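Local structure of EmGH1 (Erythrobacter marinus, 5Z87) at residues I715-R720 against F750-A755; I711-A716 against G764-M769; G684-L689 against L759-G764; G638-K643 against P721-R726; H202-S207 against L262-A267. The protein probably hydrolyses beta-glucosidic bonds, releasing sugar from the non-reducing ends of beta-linked glucosides, as many glycoside hydrolases of family 3 do. All coordinates share one frame; numbering follows the deposited sequence. Where two conformers were deposited one is given.

How the interactions relate
Along the chain, interaction 5 closes first, between helices 201-216 and 263-270 of the N-terminal barrel domain, and is complete before the others open. Interaction 4 opens next at 638-643, in the C-terminal domain, and closes at 721-726; it crosses interactions 1, 2 and 3, which lie wholly or partly in the fibronectin type III-like domain. Interaction 3 opens at 684-689 and closes at 759-764, enclosing interaction 1. Interactions 1 and 2 start from the same part of the chain, at the magnesium ion, and close at 750-755 and 764-769; interaction 2 crosses interaction 3, sharing G764. M725 of interaction 4 packs on H202 and V203 of interaction 5, tying the fibronectin-like domain to the barrel.

Interaction 1 (I715-R720 against F750-A755); sequences IASRAR and FGYRDA. With MG (magnesium ion), chain E.
R720 reaches across to the end of helix 747-750, where charge and hydrogen bonding hold its guanidinium. NH1 donates to F750 O at 2.9 Å (N-H...O 153°), from above the carbonyl plane; D713 and E724 add salt bridges. A bend at chi3 (56°) sets Y752 CB 3.8 Å above the middle of the guanidinium plane. A leucine here would probably cost D713 OD2 and E724 OE1 this positive partner and leave F750 O without this donor. Hydroxyls make the second polar group: S717 OG lies at the edge of the Y752 ring, in plane, an unusually short 2.5 Å from Y752 OH in a hydrogen bond of uncertain detail, and also bonds E762. A water 3.0 Å from Y752 OH links it weakly to R718 NE, whose NH1 turns to D285 of the second subunit. Apolar packing is slight, R720 CD resting 3.9 Å from Y752 CD1. I715 O binds the ion at 2.1 Å, placing the loop in the six-coordinate magnesium site of this fibronectin type III-like domain.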
# COMPACT_ATOMS: atom_id res chain seq x y z
N ILE A 715 14.10 19.67 -9.49
CA ILE A 715 14.27 20.01 -8.08
C ILE A 715 13.01 20.70 -7.61
O ILE A 715 12.47 21.57 -8.31
CB ILE A 715 15.50 20.93 -7.86
CG1 ILE A 715 16.77 20.30 -8.44
CG2 ILE A 715 15.65 21.25 -6.38
CD1 ILE A 715 17.28 19.09 -7.66
N ALA A 716 12.53 20.33 -6.43
CA ALA A 716 11.28 20.91 -5.95
C ALA A 716 11.28 20.90 -4.43
O ALA A 716 11.97 20.09 -3.80
CB ALA A 716 10.09 20.14 -6.53
N SER A 717 10.49 21.81 -3.85
CA SER A 717 10.48 21.94 -2.39
C SER A 717 9.94 20.68 -1.72
O SER A 717 10.29 20.39 -0.56
CB SER A 717 9.66 23.17 -1.98
OG SER A 717 8.37 23.19 -2.60
N ARG A 718 9.09 19.93 -2.42
CA ARG A 718 8.73 18.55 -2.10
C ARG A 718 9.04 17.65 -3.29
O ARG A 718 8.88 18.06 -4.45
CB ARG A 718 7.27 18.44 -1.72
CG ARG A 718 6.99 19.15 -0.43
CD ARG A 718 5.79 18.64 0.26
NE ARG A 718 5.57 19.37 1.49
CZ ARG A 718 4.89 18.90 2.53
NH1 ARG A 718 4.38 17.66 2.51
NH2 ARG A 718 4.74 19.68 3.59
N ALA A 719 9.49 16.43 -3.00
CA ALA A 719 9.88 15.51 -4.06
C ALA A 719 8.70 15.22 -4.99
O ALA A 719 7.60 14.91 -4.54
CB ALA A 719 10.40 14.22 -3.45
N ARG A 720 8.95 15.30 -6.29
CA ARG A 720 7.91 15.16 -7.30
C ARG A 720 8.20 13.95 -8.18
O ARG A 720 9.33 13.44 -8.20
CB ARG A 720 7.82 16.43 -8.14
CG ARG A 720 7.32 17.61 -7.33
CD ARG A 720 7.08 18.82 -8.18
NE ARG A 720 6.15 18.57 -9.29
CZ ARG A 720 5.76 19.52 -10.13
NH1 ARG A 720 6.22 20.76 -9.99
NH2 ARG A 720 4.93 19.24 -11.13
N PHE A 750 3.74 23.31 -14.59
CA PHE A 750 5.12 23.26 -14.12
C PHE A 750 5.23 23.25 -12.60
O PHE A 750 6.26 22.83 -12.07
CB PHE A 750 5.88 24.47 -14.65
CG PHE A 750 6.01 24.49 -16.14
CD1 PHE A 750 6.31 23.34 -16.84
CD2 PHE A 750 5.86 25.68 -16.84
CE1 PHE A 750 6.46 23.37 -18.21
CE2 PHE A 750 6.00 25.72 -18.21
CZ PHE A 750 6.31 24.57 -18.90
N GLY A 751 4.22 23.74 -11.89
CA GLY A 751 4.25 23.81 -10.45
C GLY A 751 3.46 22.68 -9.82
O GLY A 751 3.03 21.74 -10.49
N TYR A 752 3.28 22.78 -8.51
CA TYR A 752 2.50 21.79 -7.78
C TYR A 752 1.84 22.50 -6.62
O TYR A 752 2.27 23.58 -6.21
CB TYR A 752 3.37 20.62 -7.31
CG TYR A 752 4.20 20.92 -6.08
CD1 TYR A 752 5.38 21.63 -6.17
CD2 TYR A 752 3.79 20.48 -4.84
CE1 TYR A 752 6.14 21.92 -5.03
CE2 TYR A 752 4.54 20.74 -3.70
CZ TYR A 752 5.70 21.45 -3.80
OH TYR A 752 6.41 21.70 -2.64
N ARG A 753 0.79 21.89 -6.09
CA ARG A 753 0.00 22.48 -5.01
C ARG A 753 0.52 22.01 -3.65
O ARG A 753 0.80 20.83 -3.47
CB ARG A 753 -1.47 22.11 -5.17
CG ARG A 753 -2.06 22.67 -6.45
CD ARG A 753 -3.59 22.70 -6.40
NE ARG A 753 -4.10 23.22 -7.65
CZ ARG A 753 -4.38 24.50 -7.86
NH1 ARG A 753 -4.21 25.39 -6.89
NH2 ARG A 753 -4.81 24.89 -9.05
N ASP A 754 0.66 22.95 -2.71
CA ASP A 754 1.11 22.60 -1.37
C ASP A 754 -0.04 21.97 -0.59
O ASP A 754 -1.14 21.76 -1.11
CB ASP A 754 1.72 23.81 -0.66
CG ASP A 754 0.69 24.90 -0.29
OD1 ASP A 754 -0.53 24.64 -0.15
OD2 ASP A 754 1.13 26.06 -0.11
N ALA A 755 0.18 21.69 0.70
CA ALA A 755 -0.83 20.98 1.48
C ALA A 755 -2.11 21.79 1.64
O ALA A 755 -3.16 21.20 1.94
CB ALA A 755 -0.27 20.61 2.86
MG MG E . 11.91 22.83 -9.84
O HOH W 1 13.51 22.17 -11.05
O HOH W 2 5.35 22.30 0.15
O HOH W 3 10.17 23.30 -8.68
O HOH W 4 12.99 24.11 -8.62
O HOH W 5 11.19 24.41 -11.19

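Interaction 2 (I711-A716 against G764-M769). With MG (magnesium ion), chain E.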
# COMPACT_ATOMS: atom_id res chain seq x y z
N ILE A 711 6.33 15.87 -18.07
CA ILE A 711 7.34 16.76 -17.51
C ILE A 711 7.93 16.14 -16.25
O ILE A 711 7.34 15.26 -15.62
CB ILE A 711 6.79 18.16 -17.17
CG1 ILE A 711 5.79 18.07 -16.01
CG2 ILE A 711 6.15 18.82 -18.41
CD1 ILE A 711 5.80 19.27 -15.12
N ARG A 712 9.13 16.60 -15.91
CA ARG A 712 9.77 16.30 -14.63
C ARG A 712 10.29 17.60 -14.05
O ARG A 712 11.06 18.31 -14.70
CB ARG A 712 10.91 15.28 -14.81
CG ARG A 712 12.01 15.32 -13.73
CD ARG A 712 11.55 14.81 -12.37
NE ARG A 712 12.64 14.75 -11.40
CZ ARG A 712 12.48 14.56 -10.09
NH1 ARG A 712 13.53 14.52 -9.28
NH2 ARG A 712 11.27 14.40 -9.59
N ASP A 713 9.86 17.92 -12.83
CA ASP A 713 10.39 19.06 -12.10
C ASP A 713 11.63 18.56 -11.36
O ASP A 713 11.52 17.89 -10.33
CB ASP A 713 9.31 19.61 -11.17
CG ASP A 713 9.74 20.85 -10.43
OD1 ASP A 713 10.86 21.36 -10.70
OD2 ASP A 713 8.96 21.29 -9.56
N SER A 714 12.81 18.87 -11.91
CA SER A 714 14.06 18.25 -11.47
C SER A 714 14.31 18.45 -9.98
O SER A 714 14.69 17.51 -9.27
CB SER A 714 15.25 18.79 -12.27
OG SER A 714 15.15 18.43 -13.63
N ILE A 715 14.10 19.67 -9.49
CA ILE A 715 14.27 20.01 -8.08
C ILE A 715 13.01 20.70 -7.61
O ILE A 715 12.47 21.57 -8.31
CB ILE A 715 15.50 20.93 -7.86
CG1 ILE A 715 16.77 20.30 -8.44
CG2 ILE A 715 15.65 21.25 -6.38
CD1 ILE A 715 17.28 19.09 -7.66
N ALA A 716 12.53 20.33 -6.43
CA ALA A 716 11.28 20.91 -5.95
C ALA A 716 11.28 20.90 -4.43
O ALA A 716 11.97 20.09 -3.80
CB ALA A 716 10.09 20.14 -6.53
N GLY A 764 14.00 27.04 -11.61
CA GLY A 764 14.78 25.84 -11.84
C GLY A 764 14.32 25.07 -13.06
O GLY A 764 13.41 25.46 -13.78
N GLU A 765 14.97 23.93 -13.26
CA GLU A 765 14.88 23.18 -14.50
C GLU A 765 13.60 22.35 -14.58
O GLU A 765 13.17 21.74 -13.60
CB GLU A 765 16.09 22.26 -14.63
CG GLU A 765 16.07 21.36 -15.84
CD GLU A 765 17.19 20.34 -15.81
OE1 GLU A 765 17.08 19.33 -15.07
OE2 GLU A 765 18.20 20.58 -16.52
N ILE A 766 13.01 22.31 -15.77
CA ILE A 766 11.94 21.38 -16.10
C ILE A 766 12.40 20.57 -17.29
O ILE A 766 12.89 21.13 -18.28
CB ILE A 766 10.62 22.10 -16.42
CG1 ILE A 766 10.25 23.10 -15.31
CG2 ILE A 766 9.53 21.06 -16.68
CD1 ILE A 766 9.75 22.44 -14.01
N VAL A 767 12.27 19.24 -17.18
CA VAL A 767 12.50 18.34 -18.30
C VAL A 767 11.16 18.11 -18.98
O VAL A 767 10.18 17.79 -18.32
CB VAL A 767 13.12 17.01 -17.83
CG1 VAL A 767 13.50 16.13 -19.03
CG2 VAL A 767 14.34 17.26 -16.96
N ILE A 768 11.11 18.32 -20.29
CA ILE A 768 9.90 18.12 -21.08
C ILE A 768 10.13 16.90 -21.96
O ILE A 768 11.15 16.82 -22.66
CB ILE A 768 9.55 19.36 -21.92
CG1 ILE A 768 9.16 20.53 -21.01
CG2 ILE A 768 8.43 19.05 -22.89
CD1 ILE A 768 9.08 21.84 -21.74
N MET A 769 9.21 15.95 -21.91
CA MET A 769 9.37 14.67 -22.59
C MET A 769 8.18 14.40 -23.50
O MET A 769 7.05 14.80 -23.21
CB MET A 769 9.52 13.53 -21.58
CG MET A 769 10.76 13.65 -20.69
SD MET A 769 10.55 12.73 -19.15
CE MET A 769 9.69 13.94 -18.18
MG MG E . 11.91 22.83 -9.84
O HOH W 3 10.17 23.30 -8.68
O HOH W 1 13.51 22.17 -11.05
O HOH W 4 12.99 24.11 -8.62
O HOH W 5 11.19 24.41 -11.19
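E765 meets S714 just beyond the paired strands: its OE1 accepts from S714 OG at 2.6 Å through the anti lone pair, and its backbone O takes a weak bond from S714 N (3.4 Å). E765 O also accepts a hydrogen bond from a magnesium-bound water, 2.6 Å away. Regular pairing starts at I766, which sets CD1 3.7 Å from D713 OD1 and CG2 against I711 CB; its branched, apolar side chain suits the buried face it shares with I711 and D713. V767 turns to the other face, bonded to R712 both ways: R712 N to V767 O and V767 N to R712 O, both 2.9 Å. M769, bent at chi3 (-85°), tucks CE against I711 C at 3.4 Å. D713 CG stands anti to its own N (chi1 -176°), which carries OD1 to the magnesium, 2.0 Å away, while OD2 pairs with R720. This is an antiparallel strand pair of the fibronectin type III-like sheet, ending at an octahedral magnesium site completed by I715 O and four waters.

Interaction 3 (G684-L689 against L759-G764)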
# COMPACT_ATOMS: atom_id res chain seq x y z
N GLY A 684 9.59 32.91 -17.70
CA GLY A 684 9.28 33.36 -16.36
C GLY A 684 8.29 32.46 -15.65
O GLY A 684 7.58 31.67 -16.27
N LEU A 685 8.21 32.59 -14.34
CA LEU A 685 7.41 31.72 -13.53
C LEU A 685 5.97 31.69 -13.90
O LEU A 685 5.33 30.73 -13.74
CB LEU A 685 7.55 32.05 -12.06
CG LEU A 685 8.90 32.03 -11.39
CD1 LEU A 685 8.75 32.35 -9.94
CD2 LEU A 685 9.66 30.75 -11.56
N GLN A 686 5.45 32.78 -14.39
CA GLN A 686 4.04 32.82 -14.76
C GLN A 686 3.80 32.67 -16.26
O GLN A 686 2.65 32.73 -16.69
CB GLN A 686 3.41 34.12 -14.26
CG GLN A 686 3.32 34.17 -12.73
CD GLN A 686 2.64 32.92 -12.15
OE1 GLN A 686 1.56 32.51 -12.60
NE2 GLN A 686 3.28 32.31 -11.15
N ASP A 687 4.84 32.44 -17.05
CA ASP A 687 4.68 32.35 -18.50
C ASP A 687 4.12 31.01 -18.93
O ASP A 687 4.29 29.99 -18.26
CB ASP A 687 6.02 32.56 -19.20
CG ASP A 687 6.55 33.95 -19.03
OD1 ASP A 687 5.77 34.81 -18.55
OD2 ASP A 687 7.73 34.19 -19.36
N ARG A 688 3.45 31.02 -20.08
CA ARG A 688 3.10 29.81 -20.80
C ARG A 688 4.16 29.53 -21.87
O ARG A 688 4.86 30.44 -22.33
CB ARG A 688 1.72 29.94 -21.45
CG ARG A 688 0.63 30.28 -20.45
CD ARG A 688 -0.76 30.07 -21.02
NE ARG A 688 -1.03 28.67 -21.34
CZ ARG A 688 -1.39 27.75 -20.45
NH1 ARG A 688 -1.51 28.06 -19.16
NH2 ARG A 688 -1.63 26.51 -20.84
N LEU A 689 4.28 28.26 -22.25
CA LEU A 689 5.33 27.81 -23.15
C LEU A 689 4.75 26.90 -24.22
O LEU A 689 4.04 25.94 -23.92
CB LEU A 689 6.43 27.07 -22.39
CG LEU A 689 7.57 26.49 -23.24
CD1 LEU A 689 8.46 27.62 -23.73
CD2 LEU A 689 8.37 25.48 -22.44
N LEU A 759 -0.82 26.92 -5.41
CA LEU A 759 0.09 26.54 -6.48
C LEU A 759 1.46 27.15 -6.25
O LEU A 759 1.60 28.38 -6.19
CB LEU A 759 -0.48 26.98 -7.82
CG LEU A 759 0.39 26.65 -9.04
CD1 LEU A 759 0.46 25.13 -9.31
CD2 LEU A 759 -0.17 27.40 -10.24
N LEU A 760 2.48 26.31 -6.13
CA LEU A 760 3.87 26.73 -6.03
C LEU A 760 4.55 26.56 -7.38
O LEU A 760 4.53 25.47 -7.95
CB LEU A 760 4.63 25.91 -4.98
CG LEU A 760 4.01 25.89 -3.58
CD1 LEU A 760 4.80 24.96 -2.63
CD2 LEU A 760 3.92 27.31 -3.04
N VAL A 761 5.15 27.64 -7.88
CA VAL A 761 6.01 27.57 -9.06
C VAL A 761 7.39 28.04 -8.63
O VAL A 761 7.54 29.13 -8.07
CB VAL A 761 5.47 28.42 -10.23
CG1 VAL A 761 6.23 28.10 -11.50
CG2 VAL A 761 4.00 28.13 -10.43
N GLU A 762 8.40 27.21 -8.88
CA GLU A 762 9.71 27.50 -8.34
C GLU A 762 10.75 27.62 -9.45
O GLU A 762 10.68 26.90 -10.45
CB GLU A 762 10.11 26.39 -7.34
CG GLU A 762 9.11 26.30 -6.17
CD GLU A 762 9.19 25.00 -5.37
OE1 GLU A 762 8.48 24.92 -4.35
OE2 GLU A 762 9.93 24.06 -5.75
N PRO A 763 11.69 28.55 -9.31
CA PRO A 763 12.77 28.65 -10.30
C PRO A 763 13.51 27.34 -10.41
O PRO A 763 13.66 26.60 -9.42
CB PRO A 763 13.67 29.76 -9.74
CG PRO A 763 12.84 30.46 -8.72
CD PRO A 763 11.92 29.44 -8.16
N GLY A 764 14.00 27.04 -11.61
CA GLY A 764 14.78 25.84 -11.84
C GLY A 764 14.32 25.07 -13.06
O GLY A 764 13.41 25.46 -13.78
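L685 and V761 meet in a small apolar contact at the surface of the fibronectin type III-like domain, where a type I beta turn lies against the connection from strand 759-760 to strand 764-771. The turn, G684 to D687, links strands 682-683 and 689-697. It presents L685 at its second position toward the connection, whereas D687 and R688 are directed to salt bridges with R680 and with E744 and E748. This division suits the residue types: the branched apolar chain covers its neighbours, and the charged ones find their own partners. Contact between the two segments is by van der Waals touch alone. V761 CG1 sits 4.2 Å from L685 CB and 3.6 Å from L685 O. With CG beside the backbone N (chi1 -57°) and CD1 taking the extended branch, the other methyl of L685, CD2, lies against the E762-P763 peptide, 3.7 Å from P763 N and 4.3 Å from P763 CG; the proline ring gives it a stiff, apolar surface. L784 of strand 778-784 touches both L685 and V761, while P747 packs on Q686 and V761. E762 turns the other way, to S717. The turn itself is braced twice: D687 N donates to G684 O at 3.0 Å, and G684 N meets D687 OD2 at 2.8 Å from well above the carboxylate plane, 59° out of it.

Interaction 4 (G638-K643 against P721-R726); sequences GYYYQK and PIKEMR
Y640 OH is gripped from two directions: M725 N donates to it at 2.7 Å (N-H...O 159°), lying at the ring edge and in its plane, and D200 hydrogen-bonds the same hydroxyl. Y640 CG lies between the backbone N and the carbonyl carbon (chi1 80°), the rotamer from which the ring reaches M725. K723 lines another part of the ring edge, its CG 3.8 Å from Y640 CD2, and its long methylene chain suits this place because NZ can still reach S774. F662 stacks on the tyrosine ring. A phenylalanine here would probably leave M725 N without its acceptor and D200 without its hydroxyl partner. The second polar link is backbone to backbone, I722 N to Q642 O at 2.8 Å, nearly along the C=O axis; P721 CA makes a C-H...O contact with the same oxygen at 3.1 Å. Y641, the centre of an inverse gamma turn, lays its CB against P721 CB at 3.8 Å, and its OH bonds E199. K643 turns to E283 of the second subunit. A few well-directed bonds thus join a C-terminal domain loop to strand 724-733, and the hydroxyl, accepting from M725 N, is likely to donate its own hydrogen bond to D200.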
# COMPACT_ATOMS: atom_id res chain seq x y z
N GLY A 638 2.52 0.05 -9.08
CA GLY A 638 3.34 0.25 -10.25
C GLY A 638 3.00 1.43 -11.13
O GLY A 638 3.56 1.55 -12.23
N TYR A 639 2.11 2.32 -10.69
CA TYR A 639 1.74 3.45 -11.52
C TYR A 639 2.98 4.27 -11.87
O TYR A 639 3.91 4.41 -11.07
CB TYR A 639 0.68 4.32 -10.81
CG TYR A 639 1.08 4.80 -9.42
CD1 TYR A 639 1.88 5.93 -9.26
CD2 TYR A 639 0.63 4.14 -8.28
CE1 TYR A 639 2.25 6.37 -8.00
CE2 TYR A 639 0.98 4.57 -7.02
CZ TYR A 639 1.80 5.69 -6.87
OH TYR A 639 2.17 6.13 -5.60
N TYR A 640 2.98 4.81 -13.10
CA TYR A 640 4.21 5.31 -13.72
C TYR A 640 4.78 6.53 -12.99
O TYR A 640 6.01 6.70 -13.00
CB TYR A 640 3.97 5.65 -15.20
CG TYR A 640 3.30 7.00 -15.43
CD1 TYR A 640 1.91 7.11 -15.50
CD2 TYR A 640 4.06 8.16 -15.56
CE1 TYR A 640 1.30 8.34 -15.71
CE2 TYR A 640 3.46 9.39 -15.74
CZ TYR A 640 2.09 9.48 -15.81
OH TYR A 640 1.53 10.72 -15.99
N TYR A 641 3.95 7.39 -12.40
CA TYR A 641 4.46 8.66 -11.89
C TYR A 641 5.05 8.48 -10.49
O TYR A 641 4.66 9.18 -9.55
CB TYR A 641 3.38 9.77 -11.89
CG TYR A 641 2.03 9.31 -11.37
CD1 TYR A 641 1.15 8.62 -12.21
CD2 TYR A 641 1.65 9.54 -10.06
CE1 TYR A 641 -0.06 8.17 -11.74
CE2 TYR A 641 0.43 9.09 -9.58
CZ TYR A 641 -0.43 8.42 -10.42
OH TYR A 641 -1.66 7.98 -9.97
N GLN A 642 5.97 7.52 -10.37
CA GLN A 642 6.63 7.27 -9.10
C GLN A 642 7.47 8.48 -8.69
O GLN A 642 7.94 9.24 -9.53
CB GLN A 642 7.54 6.03 -9.19
CG GLN A 642 6.81 4.73 -9.50
CD GLN A 642 5.98 4.25 -8.33
OE1 GLN A 642 6.45 4.23 -7.20
NE2 GLN A 642 4.73 3.88 -8.60
N LYS A 643 7.65 8.63 -7.38
CA LYS A 643 8.68 9.52 -6.85
C LYS A 643 10.03 8.97 -7.28
O LYS A 643 10.10 7.81 -7.71
CB LYS A 643 8.55 9.60 -5.33
CG LYS A 643 7.22 10.16 -4.84
CD LYS A 643 6.98 11.55 -5.42
CE LYS A 643 5.88 12.28 -4.67
NZ LYS A 643 6.35 12.54 -3.29
N PRO A 721 7.21 13.47 -8.93
CA PRO A 721 7.41 12.24 -9.70
C PRO A 721 8.52 12.39 -10.74
O PRO A 721 8.87 13.49 -11.16
CB PRO A 721 6.05 12.00 -10.37
CG PRO A 721 5.09 12.65 -9.46
CD PRO A 721 5.80 13.91 -9.00
N ILE A 722 9.07 11.25 -11.15
CA ILE A 722 10.09 11.25 -12.19
C ILE A 722 9.52 11.65 -13.54
O ILE A 722 10.28 12.03 -14.43
CB ILE A 722 10.79 9.88 -12.28
CG1 ILE A 722 9.79 8.81 -12.75
CG2 ILE A 722 11.38 9.49 -10.95
CD1 ILE A 722 10.39 7.41 -12.79
N LYS A 723 8.20 11.55 -13.72
CA LYS A 723 7.54 12.08 -14.91
C LYS A 723 6.04 12.16 -14.64
O LYS A 723 5.49 11.35 -13.89
CB LYS A 723 7.82 11.23 -16.15
CG LYS A 723 7.47 9.78 -15.98
CD LYS A 723 7.74 9.02 -17.25
CE LYS A 723 9.22 8.83 -17.48
NZ LYS A 723 9.50 7.41 -17.87
N GLU A 724 5.40 13.16 -15.24
CA GLU A 724 3.99 13.48 -15.03
C GLU A 724 3.38 13.89 -16.35
O GLU A 724 3.81 14.89 -16.94
CB GLU A 724 3.82 14.63 -14.03
CG GLU A 724 4.93 14.78 -13.03
CD GLU A 724 4.62 15.80 -11.97
OE1 GLU A 724 5.53 16.59 -11.62
OE2 GLU A 724 3.48 15.81 -11.47
N MET A 725 2.37 13.15 -16.81
CA MET A 725 1.72 13.52 -18.06
C MET A 725 1.05 14.89 -17.94
O MET A 725 0.36 15.17 -16.95
CB MET A 725 0.69 12.47 -18.47
CG MET A 725 -0.19 12.93 -19.62
SD MET A 725 -1.21 11.61 -20.31
CE MET A 725 -0.06 10.90 -21.50
N ARG A 726 1.28 15.74 -18.93
CA ARG A 726 0.69 17.06 -18.99
C ARG A 726 -0.06 17.33 -20.29
O ARG A 726 -0.69 18.38 -20.40
CB ARG A 726 1.75 18.15 -18.78
CG ARG A 726 2.31 18.20 -17.36
CD ARG A 726 1.19 18.54 -16.39
NE ARG A 726 1.61 18.68 -15.00
CZ ARG A 726 1.53 17.70 -14.10
NH1 ARG A 726 1.09 16.51 -14.46
NH2 ARG A 726 1.92 17.91 -12.84

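Interaction 5 (H202-S207 against L262-A267). With EDO (1,2-ethanediol), chain K.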
# COMPACT_ATOMS: atom_id res chain seq x y z
N HIS A 202 -3.84 13.57 -15.12
CA HIS A 202 -4.20 14.39 -16.28
C HIS A 202 -5.28 13.73 -17.12
O HIS A 202 -6.25 14.39 -17.52
CB HIS A 202 -2.97 14.69 -17.14
CG HIS A 202 -3.29 15.44 -18.39
ND1 HIS A 202 -3.47 16.80 -18.42
CD2 HIS A 202 -3.48 15.01 -19.67
CE1 HIS A 202 -3.75 17.19 -19.65
NE2 HIS A 202 -3.75 16.12 -20.43
N VAL A 203 -5.15 12.43 -17.38
CA VAL A 203 -6.15 11.71 -18.17
C VAL A 203 -7.51 11.73 -17.47
O VAL A 203 -8.54 12.01 -18.09
CB VAL A 203 -5.68 10.27 -18.46
CG1 VAL A 203 -6.87 9.38 -18.82
CG2 VAL A 203 -4.62 10.25 -19.56
N VAL A 204 -7.53 11.43 -16.17
CA VAL A 204 -8.80 11.40 -15.45
C VAL A 204 -9.41 12.80 -15.38
O VAL A 204 -10.63 12.95 -15.46
CB VAL A 204 -8.60 10.78 -14.05
CG1 VAL A 204 -9.88 10.86 -13.25
CG2 VAL A 204 -8.17 9.34 -14.17
N THR A 205 -8.57 13.83 -15.30
CA THR A 205 -9.04 15.21 -15.28
C THR A 205 -9.63 15.60 -16.63
O THR A 205 -10.72 16.19 -16.70
CB THR A 205 -7.89 16.14 -14.90
OG1 THR A 205 -7.54 15.90 -13.53
CG2 THR A 205 -8.27 17.61 -15.08
N VAL A 206 -8.93 15.26 -17.71
CA VAL A 206 -9.43 15.56 -19.05
C VAL A 206 -10.72 14.80 -19.30
O VAL A 206 -11.69 15.35 -19.84
CB VAL A 206 -8.35 15.23 -20.09
CG1 VAL A 206 -8.97 15.14 -21.47
CG2 VAL A 206 -7.23 16.27 -20.04
N SER A 207 -10.76 13.53 -18.90
CA SER A 207 -11.97 12.75 -19.08
C SER A 207 -13.12 13.29 -18.24
O SER A 207 -14.25 13.39 -18.72
CB SER A 207 -11.71 11.28 -18.73
OG SER A 207 -10.56 10.81 -19.42
N LEU A 262 -7.38 14.85 -6.07
CA LEU A 262 -8.28 15.99 -6.23
C LEU A 262 -8.34 16.65 -7.61
O LEU A 262 -9.39 17.21 -7.94
CB LEU A 262 -7.93 17.08 -5.21
CG LEU A 262 -8.21 16.75 -3.75
CD1 LEU A 262 -7.87 17.94 -2.87
CD2 LEU A 262 -9.67 16.32 -3.55
N PRO A 263 -7.28 16.66 -8.43
CA PRO A 263 -7.32 17.49 -9.66
C PRO A 263 -8.51 17.20 -10.56
O PRO A 263 -9.08 18.14 -11.14
CB PRO A 263 -5.99 17.16 -10.36
CG PRO A 263 -5.06 16.85 -9.20
CD PRO A 263 -5.92 16.14 -8.17
N PRO A 264 -8.94 15.94 -10.72
CA PRO A 264 -10.16 15.73 -11.52
C PRO A 264 -11.41 16.30 -10.87
O PRO A 264 -12.27 16.85 -11.58
CB PRO A 264 -10.24 14.21 -11.68
CG PRO A 264 -9.32 13.65 -10.65
CD PRO A 264 -8.24 14.67 -10.46
N PHE A 265 -11.55 16.18 -9.55
CA PHE A 265 -12.66 16.82 -8.86
C PHE A 265 -12.58 18.33 -9.00
O PHE A 265 -13.58 18.99 -9.28
CB PHE A 265 -12.66 16.42 -7.38
CG PHE A 265 -13.16 15.03 -7.11
CD1 PHE A 265 -14.53 14.78 -7.04
CD2 PHE A 265 -12.27 13.98 -6.90
CE1 PHE A 265 -15.00 13.50 -6.78
CE2 PHE A 265 -12.73 12.70 -6.64
CZ PHE A 265 -14.10 12.45 -6.59
N ARG A 266 -11.39 18.90 -8.82
CA ARG A 266 -11.26 20.35 -8.92
C ARG A 266 -11.67 20.83 -10.30
O ARG A 266 -12.37 21.84 -10.43
CB ARG A 266 -9.83 20.79 -8.60
CG ARG A 266 -9.69 22.31 -8.59
CD ARG A 266 -8.27 22.74 -8.23
NE ARG A 266 -8.12 24.19 -8.22
CZ ARG A 266 -7.78 24.92 -7.17
NH1 ARG A 266 -7.52 24.34 -6.00
NH2 ARG A 266 -7.68 26.24 -7.28
N ALA A 267 -11.25 20.12 -11.35
CA ALA A 267 -11.62 20.51 -12.70
C ALA A 267 -13.11 20.33 -12.96
O ALA A 267 -13.76 21.21 -13.55
CB ALA A 267 -10.80 19.72 -13.72
C1 EDO K . -6.81 26.67 -3.14
O1 EDO K . -5.90 26.86 -2.05
C2 EDO K . -7.02 28.01 -3.83
O2 EDO K . -6.10 28.14 -4.93
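T205 points its two branches at different parts of the neighbouring helix. With chi1 at -68°, CG2 is anti to the backbone N and touches A267 CB at 3.6 Å, while OG1 lies over the junction of P263 and P264, 3.1 Å from P264 N. P264 N has no hydrogen, so this is a contact and not a hydrogen bond; the hydroxyl bonds P201 O, one turn back in its own helix. V204, one residue earlier, comes across P264 at a slant, its CG1 3.7 Å from P264 CB. Small or compact side chains suit such a tight approach: the CA atoms of T205 and P264 are only 4.0 Å apart, and the short helical segments run in the same general direction, 22° apart, with axes 8.2 Å apart. This is the side-by-side packing of neighbouring outer helices in the TIM barrel of the N-terminal domain, with strand 229-235 between them in sequence. The chemistry is mostly close van der Waals fit, threonine serving both as methyl contact and as a hydroxyl satisfied by a backbone oxygen of its own helix.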